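Local coordinates for aminopeptidase-like protein (Chaetomium thermophilum, PDB 5JM6) that probably acts as a zinc-dependent aminopeptidase of the M18 family, assembled as a dodecamer and linked to the Cvt pathway of selective autophagy, at residues Thr138-Pro143 against Glu281-Asp286; Thr105-Ser110 against Leu344-Ala349. All coordinates share one frame; numbering follows the deposited sequence.

Interaction 1: residues Thr138-Pro143 against Glu281-Asp286; sequences TARLKP and ELELFD
One face of the R140 guanidinium is taken by E283 OE1, which lies 3.2 Å above the plane and toward the rim. T138 CG2 lies over the same face, farther from the plane. R140 also makes a cation-pi contact with Y161. The carboxylate plane of E283 stands 79° from the guanidinium plane. R140 NH2 and E283 OE1, 3.3 Å apart, form a salt bridge of charge alone, since no N-H points at the oxygen. The E281 carboxylate is near R140 too, but beyond salt-bridge range. It pairs with R179 and with S430 of the second subunit.

R140 and E283 are a non-hydrogen-bonded pair of antiparallel strands, so their side chains leave the same face of the sheet and run side by side. CG of E283 sits between its backbone N and carbonyl carbon (chi1 55°), which brings the carboxylate across T138. T138 OG1 is within weak hydrogen-bonding reach of both L284 O, at 2.9 Å, and E283 OE2.

The backbones are joined by L284 N to A139 O, 2.9 Å, and by L141 N to L282 O, also 2.9 Å and nearly straight at 172°. A139 and L284 share the other face. There L141 CD1 meets L284 CD2 at 4.2 Å, while L141 CD2 packs on L282 CB.

This is the join between strand 139-141 and strand 277-286 inside a six-stranded antiparallel sheet. Its chemistry is divided between the faces: apolar on the A139 and L284 side, charged on the R140 and E283 side. The arginine probably helps to keep buried E283 ionised.

Interaction 2: residues Thr105-Ser110 against Leu344-Ala349; sequences TTRNGS and LLRQGA
The type I beta turn L345-G348, in the loop between strand 330-336 and helix 353-368, packs against the end of strand 102-107. R107 NH1 donates to R346 O at 3.0 Å, with an N-H...O angle of 156°, and the oxygen lies at the guanidinium edge, near its plane. A bend at chi3 (-81°) turns the R107 guanidinium to that carbonyl. R107 CG sits over the centre of the R346 guanidinium, 3.5 Å above its plane. The two guanidinium planes are almost parallel, 9° apart. With an alanine at R107, R346 O would probably lose this donor and one face of the R346 guanidinium its aliphatic cover.

R346 NH2 also donates to a water, 2.6 Å away. The amides of N108 and Q347 stack with a modest tilt, and N108 CB is 3.4 Å from Q347 NE2. N108 ND2 donates to S110 OG at 2.6 Å and OD1 accepts from K473 of the second subunit, so both ends of the amide are held.

R107 also packs on F353 and I356 of helix 353-368, and N108 and S110 touch helix 68-81. R346 NE bonds G471 O of the second subunit, beside strand 473-481 of that chain.

In the fold
Interaction 1 is a buried join between two strands of the six-stranded sheet. Interaction 2 is only partly buried and ties a strand end of the nine-stranded mixed sheet to a loop. The two share no strand, and their centres are 19 Å apart. Main-chain bonds fix the register in interaction 1, with opposite charges on one face. In interaction 2 the bond across is from side chain to backbone, and two like charges lie close. Both touch the second subunit. R179 links their surroundings, forming a salt bridge with E281 and a weak hydrogen bond with N108. The side chain of R140 is about 9 Å from that of E340, and that of Q347 about 10 Å from that of H133, both zinc-binding residues.

Interaction 1: residues Thr138-Pro143 against Glu281-Asp286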
loop_
_atom_site.group_PDB
_atom_site.type_symbol
_atom_site.label_atom_id
_atom_site.label_comp_id
_atom_site.label_asym_id
_atom_site.label_seq_id
_atom_site.Cartn_x
_atom_site.Cartn_y
_atom_site.Cartn_z
ATOM N N THR A 138 -27.778 -23.046 14.232
ATOM C CA THR A 138 -28.185 -24.152 13.372
ATOM C C THR A 138 -28.479 -23.647 11.961
ATOM O O THR A 138 -28.560 -22.441 11.736
ATOM C CB THR A 138 -29.415 -24.885 13.950
ATOM O OG1 THR A 138 -29.584 -26.145 13.289
ATOM C CG2 THR A 138 -30.673 -24.043 13.798
ATOM N N ALA A 139 -28.594 -24.564 11.006
ATOM C CA ALA A 139 -28.841 -24.188 9.616
ATOM C C ALA A 139 -30.222 -24.639 9.153
ATOM O O ALA A 139 -30.466 -25.830 8.973
ATOM C CB ALA A 139 -27.766 -24.772 8.713
ATOM N N ARG A 140 -31.116 -23.679 8.938
ATOM C CA ARG A 140 -32.494 -24.000 8.592
ATOM C C ARG A 140 -32.691 -24.179 7.093
ATOM O O ARG A 140 -32.107 -23.456 6.285
ATOM C CB ARG A 140 -33.438 -22.918 9.118
ATOM C CG ARG A 140 -33.397 -22.793 10.627
ATOM C CD ARG A 140 -34.559 -21.993 11.181
ATOM N NE ARG A 140 -35.174 -22.708 12.295
ATOM C CZ ARG A 140 -34.914 -22.474 13.577
ATOM N NH1 ARG A 140 -34.054 -21.525 13.924
ATOM N NH2 ARG A 140 -35.521 -23.187 14.514
ATOM N N LEU A 141 -33.515 -25.159 6.738
ATOM C CA LEU A 141 -33.895 -25.377 5.351
ATOM C C LEU A 141 -34.625 -24.159 4.803
ATOM O O LEU A 141 -35.486 -23.582 5.468
ATOM C CB LEU A 141 -34.776 -26.621 5.217
ATOM C CG LEU A 141 -34.101 -27.969 4.943
ATOM C CD1 LEU A 141 -33.133 -28.352 6.054
ATOM C CD2 LEU A 141 -35.153 -29.051 4.748
ATOM N N LYS A 142 -34.267 -23.770 3.585
ATOM C CA LYS A 142 -34.919 -22.667 2.894
ATOM C C LYS A 142 -36.387 -23.000 2.636
ATOM O O LYS A 142 -36.756 -24.174 2.626
ATOM C CB LYS A 142 -34.198 -22.379 1.577
ATOM C CG LYS A 142 -32.746 -21.951 1.737
ATOM C CD LYS A 142 -32.493 -20.678 0.966
ATOM C CE LYS A 142 -31.042 -20.219 1.001
ATOM N NZ LYS A 142 -30.115 -21.136 0.283
ATOM N N PRO A 143 -37.237 -21.973 2.455
ATOM C CA PRO A 143 -38.607 -22.238 1.999
ATOM C C PRO A 143 -38.646 -23.131 0.757
ATOM O O PRO A 143 -39.438 -24.070 0.711
ATOM C CB PRO A 143 -39.139 -20.838 1.702
ATOM C CG PRO A 143 -38.479 -19.998 2.749
ATOM C CD PRO A 143 -37.087 -20.586 2.932
ATOM N N GLU A 281 -40.627 -27.107 9.424
ATOM C CA GLU A 281 -39.486 -26.352 9.893
ATOM C C GLU A 281 -38.373 -27.335 10.212
ATOM O O GLU A 281 -38.407 -28.005 11.241
ATOM C CB GLU A 281 -39.871 -25.526 11.119
ATOM C CG GLU A 281 -39.450 -24.074 11.056
ATOM C CD GLU A 281 -40.143 -23.230 12.106
ATOM O OE1 GLU A 281 -39.449 -22.470 12.812
ATOM O OE2 GLU A 281 -41.384 -23.322 12.220
ATOM N N LEU A 282 -37.370 -27.395 9.344
ATOM C CA LEU A 282 -36.316 -28.388 9.480
ATOM C C LEU A 282 -34.955 -27.717 9.472
ATOM O O LEU A 282 -34.748 -26.713 8.790
ATOM C CB LEU A 282 -36.400 -29.432 8.362
ATOM C CG LEU A 282 -37.698 -30.238 8.255
ATOM C CD1 LEU A 282 -37.664 -31.153 7.045
ATOM C CD2 LEU A 282 -37.932 -31.045 9.517
ATOM N N GLU A 283 -34.032 -28.275 10.243
ATOM C CA GLU A 283 -32.681 -27.747 10.317
ATOM C C GLU A 283 -31.667 -28.877 10.242
ATOM O O GLU A 283 -32.014 -30.048 10.398
ATOM C CB GLU A 283 -32.488 -26.946 11.605
ATOM C CG GLU A 283 -32.823 -27.726 12.864
ATOM C CD GLU A 283 -32.876 -26.849 14.099
ATOM O OE1 GLU A 283 -33.629 -25.853 14.091
ATOM O OE2 GLU A 283 -32.165 -27.159 15.078
ATOM N N LEU A 284 -30.417 -28.519 9.988
ATOM C CA LEU A 284 -29.336 -29.487 10.004
ATOM C C LEU A 284 -28.630 -29.437 11.351
ATOM O O LEU A 284 -28.405 -28.361 11.903
ATOM C CB LEU A 284 -28.352 -29.220 8.863
ATOM C CG LEU A 284 -28.981 -29.232 7.469
ATOM C CD1 LEU A 284 -27.939 -28.969 6.394
ATOM C CD2 LEU A 284 -29.697 -30.552 7.219
ATOM N N PHE A 285 -28.308 -30.606 11.889
ATOM C CA PHE A 285 -27.557 -30.684 13.132
ATOM C C PHE A 285 -26.512 -31.782 13.024
ATOM O O PHE A 285 -26.596 -32.646 12.152
ATOM C CB PHE A 285 -28.483 -30.937 14.325
ATOM C CG PHE A 285 -29.300 -32.196 14.211
ATOM C CD1 PHE A 285 -30.546 -32.175 13.608
ATOM C CD2 PHE A 285 -28.824 -33.396 14.716
ATOM C CE1 PHE A 285 -31.300 -33.329 13.504
ATOM C CE2 PHE A 285 -29.575 -34.553 14.615
ATOM C CZ PHE A 285 -30.814 -34.518 14.008
ATOM N N ASP A 286 -25.527 -31.746 13.911
ATOM C CA ASP A 286 -24.456 -32.729 13.880
ATOM C C ASP A 286 -24.953 -34.069 14.416
ATOM O O ASP A 286 -25.459 -34.156 15.536
ATOM C CB ASP A 286 -23.254 -32.227 14.682
ATOM C CG ASP A 286 -22.090 -33.197 14.665
ATOM O OD1 ASP A 286 -22.037 -34.070 13.770
ATOM O OD2 ASP A 286 -21.216 -33.077 15.550
#

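Interaction 2: residues Thr105-Ser110 against Leu344-Ala349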
loop_
_atom_site.group_PDB
_atom_site.type_symbol
_atom_site.label_atom_id
_atom_site.label_comp_id
_atom_site.label_asym_id
_atom_site.label_seq_id
_atom_site.Cartn_x
_atom_site.Cartn_y
_atom_site.Cartn_z
ATOM N N THR A 105 -46.458 -23.602 30.957
ATOM C CA THR A 105 -47.114 -23.036 29.784
ATOM C C THR A 105 -46.136 -22.990 28.612
ATOM O O THR A 105 -44.919 -22.922 28.795
ATOM C CB THR A 105 -47.694 -21.632 30.093
ATOM O OG1 THR A 105 -48.748 -21.767 31.053
ATOM C CG2 THR A 105 -48.265 -20.956 28.848
ATOM N N THR A 106 -46.697 -23.048 27.410
ATOM C CA THR A 106 -45.956 -23.206 26.174
ATOM C C THR A 106 -46.301 -22.090 25.192
ATOM O O THR A 106 -47.428 -21.598 25.174
ATOM C CB THR A 106 -46.267 -24.588 25.561
ATOM O OG1 THR A 106 -45.478 -25.584 26.222
ATOM C CG2 THR A 106 -45.994 -24.630 24.064
ATOM N N ARG A 107 -45.317 -21.671 24.401
ATOM C CA ARG A 107 -45.560 -20.745 23.308
ATOM C C ARG A 107 -44.817 -21.223 22.060
ATOM O O ARG A 107 -43.599 -21.402 22.087
ATOM C CB ARG A 107 -45.134 -19.328 23.699
ATOM C CG ARG A 107 -45.679 -18.240 22.791
ATOM C CD ARG A 107 -45.355 -16.853 23.326
ATOM N NE ARG A 107 -46.280 -16.431 24.374
ATOM C CZ ARG A 107 -46.376 -15.185 24.830
ATOM N NH1 ARG A 107 -45.605 -14.231 24.331
ATOM N NH2 ARG A 107 -47.247 -14.894 25.787
ATOM N N ASN A 108 -45.573 -21.466 20.989
ATOM C CA ASN A 108 -45.052 -21.916 19.693
ATOM C C ASN A 108 -44.316 -23.262 19.780
ATOM O O ASN A 108 -43.621 -23.676 18.851
ATOM C CB ASN A 108 -44.136 -20.813 19.121
ATOM C CG ASN A 108 -43.488 -21.185 17.796
ATOM O OD1 ASN A 108 -44.154 -21.278 16.767
ATOM N ND2 ASN A 108 -42.173 -21.388 17.820
ATOM N N GLY A 109 -44.530 -23.991 20.869
ATOM C CA GLY A 109 -43.878 -25.276 21.049
ATOM C C GLY A 109 -42.364 -25.169 21.164
ATOM O O GLY A 109 -41.676 -26.186 21.212
ATOM N N SER A 110 -41.841 -23.948 21.062
ATOM C CA SER A 110 -40.424 -23.663 21.293
ATOM C C SER A 110 -40.067 -22.868 22.563
ATOM O O SER A 110 -38.888 -22.642 22.834
ATOM C CB SER A 110 -39.860 -22.942 20.073
ATOM O OG SER A 110 -40.554 -21.734 19.837
ATOM N N LEU A 344 -36.011 -10.654 20.848
ATOM C CA LEU A 344 -37.419 -10.299 20.758
ATOM C C LEU A 344 -38.074 -10.710 19.460
ATOM O O LEU A 344 -37.880 -10.127 18.394
ATOM C CB LEU A 344 -37.688 -8.802 21.039
ATOM C CG LEU A 344 -36.997 -7.452 20.808
ATOM C CD1 LEU A 344 -37.031 -6.979 19.406
ATOM C CD2 LEU A 344 -37.711 -6.431 21.697
ATOM N N LEU A 345 -38.872 -11.755 19.615
ATOM C CA LEU A 345 -40.122 -11.902 18.915
ATOM C C LEU A 345 -40.948 -12.743 19.888
ATOM O O LEU A 345 -40.512 -12.953 21.022
ATOM C CB LEU A 345 -39.949 -12.494 17.512
ATOM C CG LEU A 345 -39.257 -11.962 16.268
ATOM C CD1 LEU A 345 -39.357 -13.114 15.350
ATOM C CD2 LEU A 345 -39.980 -10.810 15.639
ATOM N N ARG A 346 -42.118 -13.208 19.466
ATOM C CA ARG A 346 -43.158 -13.689 20.379
ATOM C C ARG A 346 -42.659 -14.604 21.508
ATOM O O ARG A 346 -43.088 -14.472 22.657
ATOM C CB ARG A 346 -44.227 -14.414 19.558
ATOM C CG ARG A 346 -45.385 -15.000 20.338
ATOM C CD ARG A 346 -46.232 -15.861 19.412
ATOM N NE ARG A 346 -47.354 -16.510 20.084
ATOM C CZ ARG A 346 -47.639 -17.804 19.969
ATOM N NH1 ARG A 346 -46.876 -18.587 19.218
ATOM N NH2 ARG A 346 -48.681 -18.316 20.608
ATOM N N GLN A 347 -41.736 -15.505 21.186
ATOM C CA GLN A 347 -41.202 -16.449 22.165
ATOM C C GLN A 347 -39.863 -16.020 22.780
ATOM O O GLN A 347 -39.294 -16.744 23.599
ATOM C CB GLN A 347 -41.058 -17.828 21.520
ATOM C CG GLN A 347 -42.292 -18.271 20.749
ATOM C CD GLN A 347 -42.246 -17.864 19.286
ATOM O OE1 GLN A 347 -41.185 -17.868 18.663
ATOM N NE2 GLN A 347 -43.400 -17.502 18.734
ATOM N N GLY A 348 -39.360 -14.853 22.385
ATOM C CA GLY A 348 -38.081 -14.360 22.874
ATOM C C GLY A 348 -38.131 -13.772 24.277
ATOM O O GLY A 348 -39.210 -13.591 24.841
ATOM N N ALA A 349 -36.962 -13.456 24.831
ATOM C CA ALA A 349 -36.849 -13.057 26.237
ATOM C C ALA A 349 -37.257 -11.608 26.517
ATOM O O ALA A 349 -37.712 -11.293 27.607
ATOM C CB ALA A 349 -35.430 -13.296 26.730
HETATM O O HOH W 1 -48.914 -20.838 21.204
#